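Local coordinates for putative N-acetylmuramoyl-L-alanine amidase,autolysin cwp6 (Peptoclostridium difficile, PDB 5J72), which probably hydrolyses, as a zinc-dependent amidase, the bond between N-acetylmuramic acid and L-alanine in peptidoglycan, and carries cell wall-binding CWB2 modules, at residues I33-M38 with Q76-N81; M42-T47 with G59-N64. One frame throughout, in Å; residues are numbered along the deposited sequence.

Overall arrangement
Both contacts lie in the beta-rich N-terminal part of the chain and share a seam: strand 30-39, which supplies 33-38, pairs on one side with 72-82 in contact 1 and on the other with 42-51, the strand of contact 2. Leu35 N and Phe37 N bond Ala46 O and Leu44 O across that seam. Both are partly buried. Contact 1 has a buried apolar face and a more exposed polar one; in contact 2 Leu44, Ala46, Ile61 and Tyr63 are buried, Thr47 and Val60 exposed. Contact 1 is held by direct backbone hydrogen bonds, with one bulge; in contact 2 the hairpin strands have spread apart, so that waters carry the polar link and apolar side chains reaching across make the direct contact.

Contact 1 of 2, residues I33-M38 with Q76-N81; sequences ITLNFM and QSIKIN
Leu35 and Ile78 run alongside each other in the same direction, with Leu35 CD1 4.2 Å from Ile78 CG1, and the other branch of Ile78 leans on Ile33: its CG2 sits 4.0 Å from Ile33 CB. With CG1 between its backbone N and carbonyl carbon (chi1 62°), Ile33 drops CD1 beside that same methyl and directs CG2 toward Ile80. This face is the compact one, all four residues being buried, and Leu48, Tyr57, Val22 and Phe24 from neighbouring strands add to the packing on Ile33 and Leu35. Between the two faces runs an antiparallel pairing in which Thr34 and Lys79 exchange backbone hydrogen bonds. Further along it is interrupted by a classic beta bulge: two residues, Gln76 and Ser77, stand across from the single Asn36, whose O receives a short bond from Gln76 N (2.7 Å) and a weak one from Ser77 N (3.4 Å). The opposite face, that of Thr34, Asn36, Ser77 and Lys79, is polar and looser. Asn81 ND2 gives Thr34 OG1 a nearly straight bond (3.1 Å, 170°) within its own amide plane, and also bonds Ser32, while a water bridges Thr34 OG1 and Asn81 OD1. A second water joins Thr34 O to Ser77 OG. Lys79, exposed on this face, extends its chain away from 33-38 and touches Gln86 and Val88 of strand 86-89. At the bulged end, the bent chain of Gln76 crosses Met38, modelled in two conformers, at about a right angle, and its NE2 is held by Glu74 O.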
ATOM      1  N   ILE A  33      30.005 -13.822  16.710  1.00 20.04           N
ATOM      2  CA  ILE A  33      30.916 -13.671  15.558  1.00 18.77           C
ATOM      3  C   ILE A  33      30.828 -12.220  15.135  1.00 17.80           C
ATOM      4  O   ILE A  33      29.846 -11.549  15.435  1.00 19.93           O
ATOM      5  CB  ILE A  33      30.570 -14.551  14.357  1.00 18.19           C
ATOM      6  CG1 ILE A  33      29.157 -14.168  13.825  1.00 19.13           C
ATOM      7  CG2 ILE A  33      30.633 -16.067  14.797  1.00 21.76           C
ATOM      8  CD1 ILE A  33      28.818 -15.055  12.604  1.00 19.00           C
ATOM      9  N   THR A  34      31.847 -11.729  14.424  1.00 20.08           N
ATOM     10  CA  THR A  34      31.877 -10.370  13.948  1.00 18.39           C
ATOM     11  C   THR A  34      32.080 -10.383  12.449  1.00 17.89           C
ATOM     12  O   THR A  34      33.015 -10.995  11.957  1.00 19.61           O
ATOM     13  CB  THR A  34      33.006  -9.599  14.608  1.00 19.97           C
ATOM     14  OG1 THR A  34      32.763  -9.611  16.000  1.00 21.25           O
ATOM     15  CG2 THR A  34      33.035  -8.114  14.166  1.00 19.59           C
ATOM     16  N   LEU A  35      31.188  -9.711  11.730  1.00 13.07           N
ATOM     17  CA  LEU A  35      31.289  -9.626  10.262  1.00 15.02           C
ATOM     18  C   LEU A  35      31.995  -8.316   9.993  1.00 18.43           C
ATOM     19  O   LEU A  35      31.622  -7.286  10.631  1.00 19.48           O
ATOM     20  CB  LEU A  35      29.889  -9.565   9.691  1.00 17.50           C
ATOM     21  CG  LEU A  35      29.294 -10.988   9.377  1.00 25.57           C
ATOM     22  CD1 LEU A  35      29.204 -11.849  10.663  1.00 27.63           C
ATOM     23  CD2 LEU A  35      27.903 -10.749   8.716  1.00 24.97           C
ATOM     24  N   ASN A  36      32.982  -8.325   9.085  1.00 16.97           N
ATOM     25  CA  ASN A  36      33.661  -7.079   8.738  1.00 15.73           C
ATOM     26  C   ASN A  36      33.369  -6.821   7.275  1.00 15.16           C
ATOM     27  O   ASN A  36      33.506  -7.702   6.438  1.00 17.30           O
ATOM     28  CB  ASN A  36      35.180  -7.200   8.991  1.00 19.04           C
ATOM     29  CG  ASN A  36      35.884  -5.949   8.572  1.00 30.91           C
ATOM     30  OD1 ASN A  36      36.222  -5.818   7.362  1.00 29.84           O
ATOM     31  ND2 ASN A  36      36.042  -4.919   9.460  1.00 29.30           N
ATOM     32  N   PHE A  37      32.926  -5.580   6.968  1.00 14.61           N
ATOM     33  CA  PHE A  37      32.684  -5.187   5.568  1.00 14.72           C
ATOM     34  C   PHE A  37      33.567  -3.990   5.265  1.00 16.86           C
ATOM     35  O   PHE A  37      33.989  -3.300   6.202  1.00 17.18           O
ATOM     36  CB  PHE A  37      31.226  -4.656   5.426  1.00 15.77           C
ATOM     37  CG  PHE A  37      30.165  -5.646   5.886  1.00 17.74           C
ATOM     38  CD1 PHE A  37      29.721  -5.653   7.197  1.00 21.94           C
ATOM     39  CD2 PHE A  37      29.620  -6.547   5.014  1.00 18.63           C
ATOM     40  CE1 PHE A  37      28.728  -6.550   7.619  1.00 21.28           C
ATOM     41  CE2 PHE A  37      28.619  -7.459   5.435  1.00 16.66           C
ATOM     42  CZ  PHE A  37      28.196  -7.436   6.730  1.00 16.56           C
ATOM     43  N   MET A  38      33.791  -3.688   3.965  1.00 16.65           N
ATOM     44  CA  MET A  38      34.516  -2.463   3.636  1.00 17.50           C
ATOM     45  C   MET A  38      33.854  -1.833   2.458  1.00 17.38           C
ATOM     46  O   MET A  38      33.343  -2.544   1.576  1.00 17.81           O
ATOM     47  CB  MET A  38      35.988  -2.717   3.154  1.00 17.71           C
ATOM     48  CG  MET A  38      36.890  -3.285   4.257  0.68 24.17           C
ATOM     49  SD  MET A  38      37.467  -2.038   5.476  0.68 22.27           S
ATOM     50  CE  MET A  38      38.691  -1.096   4.465  0.68 21.13           C
ATOM     51  N   GLN A  76      34.234  -8.779   4.015  1.00 15.97           N
ATOM     52  CA  GLN A  76      35.670  -9.179   3.987  1.00 15.25           C
ATOM     53  C   GLN A  76      35.980 -10.406   4.818  1.00 16.88           C
ATOM     54  O   GLN A  76      36.835 -11.195   4.421  1.00 18.88           O
ATOM     55  CB  GLN A  76      36.508  -8.068   4.576  1.00 17.62           C
ATOM     56  CG  GLN A  76      36.158  -6.700   3.931  1.00 20.30           C
ATOM     57  CD  GLN A  76      36.586  -6.675   2.523  1.00 25.44           C
ATOM     58  OE1 GLN A  76      37.766  -6.830   2.227  1.00 31.05           O
ATOM     59  NE2 GLN A  76      35.685  -6.441   1.591  1.00 20.36           N
ATOM     60  N   SER A  77      35.322 -10.579   5.927  1.00 17.43           N
ATOM     61  CA  SER A  77      35.708 -11.654   6.805  1.00 18.94           C
ATOM     62  C   SER A  77      34.738 -11.858   7.926  1.00 20.29           C
ATOM     63  O   SER A  77      33.880 -11.017   8.210  1.00 18.54           O
ATOM     64  CB  SER A  77      37.089 -11.324   7.431  1.00 20.47           C
ATOM     65  OG  SER A  77      37.000 -10.160   8.251  1.00 20.64           O
ATOM     66  N   ILE A  78      34.873 -13.013   8.593  1.00 18.34           N
ATOM     67  CA  ILE A  78      34.088 -13.289   9.789  1.00 17.69           C
ATOM     68  C   ILE A  78      35.047 -13.704  10.863  1.00 18.53           C
ATOM     69  O   ILE A  78      35.872 -14.601  10.626  1.00 19.62           O
ATOM     70  CB  ILE A  78      33.080 -14.458   9.524  1.00 19.72           C
ATOM     71  CG1 ILE A  78      32.048 -14.017   8.498  1.00 18.26           C
ATOM     72  CG2 ILE A  78      32.415 -14.838  10.866  1.00 18.95           C
ATOM     73  CD1 ILE A  78      31.038 -15.161   8.080  1.00 22.25           C
ATOM     74  N   LYS A  79      34.961 -13.077  12.040  1.00 18.75           N
ATOM     75  CA  LYS A  79      35.833 -13.466  13.115  1.00 19.42           C
ATOM     76  C   LYS A  79      34.972 -14.230  14.138  1.00 19.79           C
ATOM     77  O   LYS A  79      33.919 -13.713  14.526  1.00 20.86           O
ATOM     78  CB  LYS A  79      36.436 -12.213  13.837  1.00 17.55           C
ATOM     79  CG  LYS A  79      37.325 -12.631  15.042  1.00 18.12           C
ATOM     80  CD  LYS A  79      38.179 -11.435  15.585  1.00 21.02           C
ATOM     81  CE  LYS A  79      38.763 -11.736  16.933  1.00 23.01           C
ATOM     82  NZ  LYS A  79      39.755 -10.685  17.321  1.00 21.16           N
ATOM     83  N   ILE A  80      35.410 -15.412  14.540  1.00 20.05           N
ATOM     84  CA  ILE A  80      34.678 -16.208  15.532  1.00 20.03           C
ATOM     85  C   ILE A  80      35.224 -15.888  16.900  1.00 23.45           C
ATOM     86  O   ILE A  80      36.400 -16.140  17.167  1.00 24.74           O
ATOM     87  CB  ILE A  80      34.848 -17.674  15.143  1.00 23.56           C
ATOM     88  CG1 ILE A  80      34.282 -17.872  13.700  1.00 23.74           C
ATOM     89  CG2 ILE A  80      34.152 -18.583  16.183  1.00 23.75           C
ATOM     90  CD1 ILE A  80      34.721 -19.212  13.036  1.00 26.12           C
ATOM     91  N   ASN A  81      34.392 -15.319  17.746  1.00 21.23           N
ATOM     92  CA  ASN A  81      34.877 -14.864  19.053  1.00 24.14           C
ATOM     93  C   ASN A  81      34.836 -15.989  20.150  1.00 26.71           C
ATOM     94  O   ASN A  81      34.095 -15.816  21.118  1.00 30.68           O
ATOM     95  CB  ASN A  81      34.038 -13.648  19.484  1.00 25.58           C
ATOM     96  CG  ASN A  81      34.097 -12.503  18.467  1.00 27.06           C
ATOM     97  OD1 ASN A  81      35.210 -12.168  17.982  1.00 26.83           O
ATOM     98  ND2 ASN A  81      32.967 -11.873  18.070  1.00 24.34           N
TER
HETATM   99  O   HOH W   1      35.758 -10.129  10.790  1.00 26.03           O
HETATM  100  O   HOH W   2      35.477  -9.358  17.130  1.00 29.06           O

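Contact 2 of 2, residues M42-T47 with G59-N64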
ATOM      1  N   MET A  42      36.813   2.312   3.935  1.00 21.34           N
ATOM      2  CA  MET A  42      36.116   2.515   5.209  1.00 15.93           C
ATOM      3  C   MET A  42      35.498   1.186   5.719  1.00 19.15           C
ATOM      4  O   MET A  42      34.814   0.514   4.984  1.00 17.86           O
ATOM      5  CB  MET A  42      34.959   3.541   4.997  1.00 19.01           C
ATOM      6  CG  MET A  42      34.135   3.757   6.260  1.00 23.05           C
ATOM      7  SD  MET A  42      32.943   5.087   5.921  1.00 26.62           S
ATOM      8  CE  MET A  42      33.987   6.576   6.139  1.00 30.67           C
ATOM      9  N   PRO A  43      35.741   0.830   6.966  1.00 20.52           N
ATOM     10  CA  PRO A  43      35.205  -0.419   7.551  1.00 20.85           C
ATOM     11  C   PRO A  43      33.863  -0.223   8.222  1.00 21.91           C
ATOM     12  O   PRO A  43      33.519   0.872   8.689  1.00 19.64           O
ATOM     13  CB  PRO A  43      36.279  -0.797   8.581  1.00 21.53           C
ATOM     14  CG  PRO A  43      36.771   0.597   9.102  1.00 23.88           C
ATOM     15  CD  PRO A  43      36.714   1.521   7.873  1.00 21.39           C
ATOM     16  N   LEU A  44      33.101  -1.299   8.286  1.00 17.24           N
ATOM     17  CA  LEU A  44      31.790  -1.318   8.958  1.00 18.19           C
ATOM     18  C   LEU A  44      31.727  -2.711   9.602  1.00 18.70           C
ATOM     19  O   LEU A  44      32.054  -3.690   8.926  1.00 17.85           O
ATOM     20  CB  LEU A  44      30.672  -1.244   7.930  1.00 18.25           C
ATOM     21  CG  LEU A  44      29.229  -1.324   8.576  1.00 21.35           C
ATOM     22  CD1 LEU A  44      28.937  -0.052   9.272  1.00 25.57           C
ATOM     23  CD2 LEU A  44      28.207  -1.433   7.471  1.00 23.34           C
ATOM     24  N   GLU A  45      31.374  -2.835  10.843  1.00 16.95           N
ATOM     25  CA  GLU A  45      31.308  -4.180  11.405  1.00 19.75           C
ATOM     26  C   GLU A  45      29.993  -4.384  12.160  1.00 20.92           C
ATOM     27  O   GLU A  45      29.283  -3.426  12.479  1.00 17.90           O
ATOM     28  CB  GLU A  45      32.503  -4.473  12.311  0.53 22.83           C
ATOM     29  CG  GLU A  45      32.532  -3.718  13.620  0.53 24.64           C
ATOM     30  CD  GLU A  45      33.618  -4.263  14.529  0.53 26.51           C
ATOM     31  OE1 GLU A  45      33.330  -4.593  15.703  0.53 18.62           O
ATOM     32  OE2 GLU A  45      34.766  -4.361  14.053  0.53 26.19           O
ATOM     33  N   ALA A  46      29.646  -5.667  12.375  1.00 18.45           N
ATOM     34  CA  ALA A  46      28.430  -6.007  13.128  1.00 20.20           C
ATOM     35  C   ALA A  46      28.727  -7.252  13.930  1.00 19.86           C
ATOM     36  O   ALA A  46      29.350  -8.203  13.402  1.00 19.50           O
ATOM     37  CB  ALA A  46      27.276  -6.280  12.189  1.00 18.45           C
ATOM     38  N   THR A  47      28.308  -7.278  15.202  1.00 20.70           N
ATOM     39  CA  THR A  47      28.543  -8.472  16.023  1.00 22.30           C
ATOM     40  C   THR A  47      27.224  -9.216  16.149  1.00 22.49           C
ATOM     41  O   THR A  47      26.213  -8.605  16.465  1.00 23.75           O
ATOM     42  CB  THR A  47      29.147  -8.055  17.371  1.00 27.96           C
ATOM     43  OG1 THR A  47      30.481  -7.664  17.050  1.00 30.01           O
ATOM     44  CG2 THR A  47      29.234  -9.224  18.384  1.00 29.83           C
ATOM     45  N   GLY A  59      21.881 -10.703  14.746  1.00 20.33           N
ATOM     46  CA  GLY A  59      22.140  -9.362  15.238  1.00 18.71           C
ATOM     47  C   GLY A  59      21.681  -8.406  14.178  1.00 23.64           C
ATOM     48  O   GLY A  59      20.975  -8.765  13.207  1.00 21.96           O
ATOM     49  N   VAL A  60      22.119  -7.141  14.338  1.00 19.97           N
ATOM     50  CA  VAL A  60      21.685  -6.107  13.424  1.00 19.43           C
ATOM     51  C   VAL A  60      22.866  -5.345  12.814  1.00 20.92           C
ATOM     52  O   VAL A  60      23.769  -5.021  13.571  1.00 21.90           O
ATOM     53  CB  VAL A  60      20.829  -5.129  14.274  1.00 21.72           C
ATOM     54  CG1 VAL A  60      20.433  -3.895  13.410  1.00 21.84           C
ATOM     55  CG2 VAL A  60      19.550  -5.865  14.838  1.00 23.08           C
ATOM     56  N   ILE A  61      22.906  -5.100  11.506  1.00 17.57           N
ATOM     57  CA  ILE A  61      23.977  -4.275  10.949  1.00 16.54           C
ATOM     58  C   ILE A  61      23.406  -2.829  10.992  1.00 20.13           C
ATOM     59  O   ILE A  61      22.280  -2.603  10.552  1.00 20.63           O
ATOM     60  CB  ILE A  61      24.305  -4.688   9.472  1.00 16.99           C
ATOM     61  CG1 ILE A  61      24.804  -6.180   9.443  1.00 17.35           C
ATOM     62  CG2 ILE A  61      25.383  -3.709   8.888  1.00 16.51           C
ATOM     63  CD1 ILE A  61      24.668  -6.773   7.992  1.00 17.82           C
ATOM     64  N   ASN A  62      24.170  -1.863  11.544  1.00 17.38           N
ATOM     65  CA  ASN A  62      23.720  -0.465  11.606  1.00 18.33           C
ATOM     66  C   ASN A  62      24.559   0.303  10.570  1.00 17.60           C
ATOM     67  O   ASN A  62      25.757   0.438  10.791  1.00 18.65           O
ATOM     68  CB  ASN A  62      24.022   0.088  13.027  1.00 21.82           C
ATOM     69  CG  ASN A  62      23.052  -0.572  14.014  1.00 33.03           C
ATOM     70  OD1 ASN A  62      21.873  -0.176  14.049  1.00 37.26           O
ATOM     71  ND2 ASN A  62      23.436  -1.565  14.807  1.00 35.37           N
ATOM     72  N   TYR A  63      23.969   0.756   9.493  1.00 16.81           N
ATOM     73  CA  TYR A  63      24.688   1.428   8.434  1.00 14.95           C
ATOM     74  C   TYR A  63      24.869   2.926   8.835  1.00 18.07           C
ATOM     75  O   TYR A  63      24.309   3.814   8.197  1.00 19.78           O
ATOM     76  CB  TYR A  63      23.874   1.292   7.121  1.00 15.14           C
ATOM     77  CG  TYR A  63      23.962  -0.141   6.627  1.00 18.27           C
ATOM     78  CD1 TYR A  63      22.962  -1.068   6.923  1.00 19.03           C
ATOM     79  CD2 TYR A  63      25.071  -0.585   5.900  1.00 18.73           C
ATOM     80  CE1 TYR A  63      23.059  -2.393   6.491  1.00 16.87           C
ATOM     81  CE2 TYR A  63      25.190  -1.910   5.494  1.00 16.39           C
ATOM     82  CZ  TYR A  63      24.178  -2.807   5.787  1.00 16.24           C
ATOM     83  OH  TYR A  63      24.324  -4.114   5.455  1.00 15.11           O
ATOM     84  N   ASN A  64      25.766   2.993   9.823  0.52 14.43           N
ATOM     85  CA  ASN A  64      25.972   4.329  10.355  0.52 18.50           C
ATOM     86  C   ASN A  64      27.308   4.925   9.925  0.52 19.41           C
ATOM     87  O   ASN A  64      27.828   5.768  10.648  0.52 20.34           O
ATOM     88  CB  ASN A  64      25.944   4.277  11.891  0.52 19.59           C
ATOM     89  CG  ASN A  64      24.607   4.005  12.518  0.52 24.10           C
ATOM     90  OD1 ASN A  64      24.569   3.645  13.714  0.52 27.04           O
ATOM     91  ND2 ASN A  64      23.469   4.143  11.809  0.52 22.46           N
TER
HETATM   92  O   HOH W   3      26.746  -2.472  12.549  1.00 24.00           O
HETATM   93  O   HOH W   4      24.034  -6.799  16.432  1.00 30.28           O
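Leu44 reaches across to 59-64 with both of its methyls. Its CG stands anti to the backbone N (chi1 177°), and the fork that follows sends CD1 to the backbone, 3.6 Å from Asn62 O, and CD2 to the side chains of Ile61 and Tyr63. That second methyl approaches the tyrosine ring obliquely, at 3.6 Å from Tyr63 CD2, with Leu44 set roughly perpendicular to the tyrosine side chain. Ile61 completes the cluster: its CG2, anti to its own backbone N, lies 3.9 Å from Leu44 CD2 and also covers one face of the Tyr63 ring toward the rim. The other branch of Ile61 turns to Ala46, where Ile61 CG1 meets Ala46 CB at 3.7 Å. An inverse gamma turn is centred on Tyr63, whose ring also meets Trp73 of strand 72-82.

These residues belong to the beta hairpin of strands 42-51 and 56-63, here splayed: the segment axes come no closer than 6.3 Å, and no direct hydrogen bond spans them. One water instead donates to Glu45 O (2.7 Å) and accepts from Asn62 N (2.8 Å); another joins Thr47 O to Val60 N in the same manner. Meanwhile Gly59, Ile61 and Tyr63 bond through their backbones to Ala20, Ser18 and Gly15. Direct adhesion between the segments thus rests on apolar contacts, while the two waters satisfy four backbone atoms too far apart to pair.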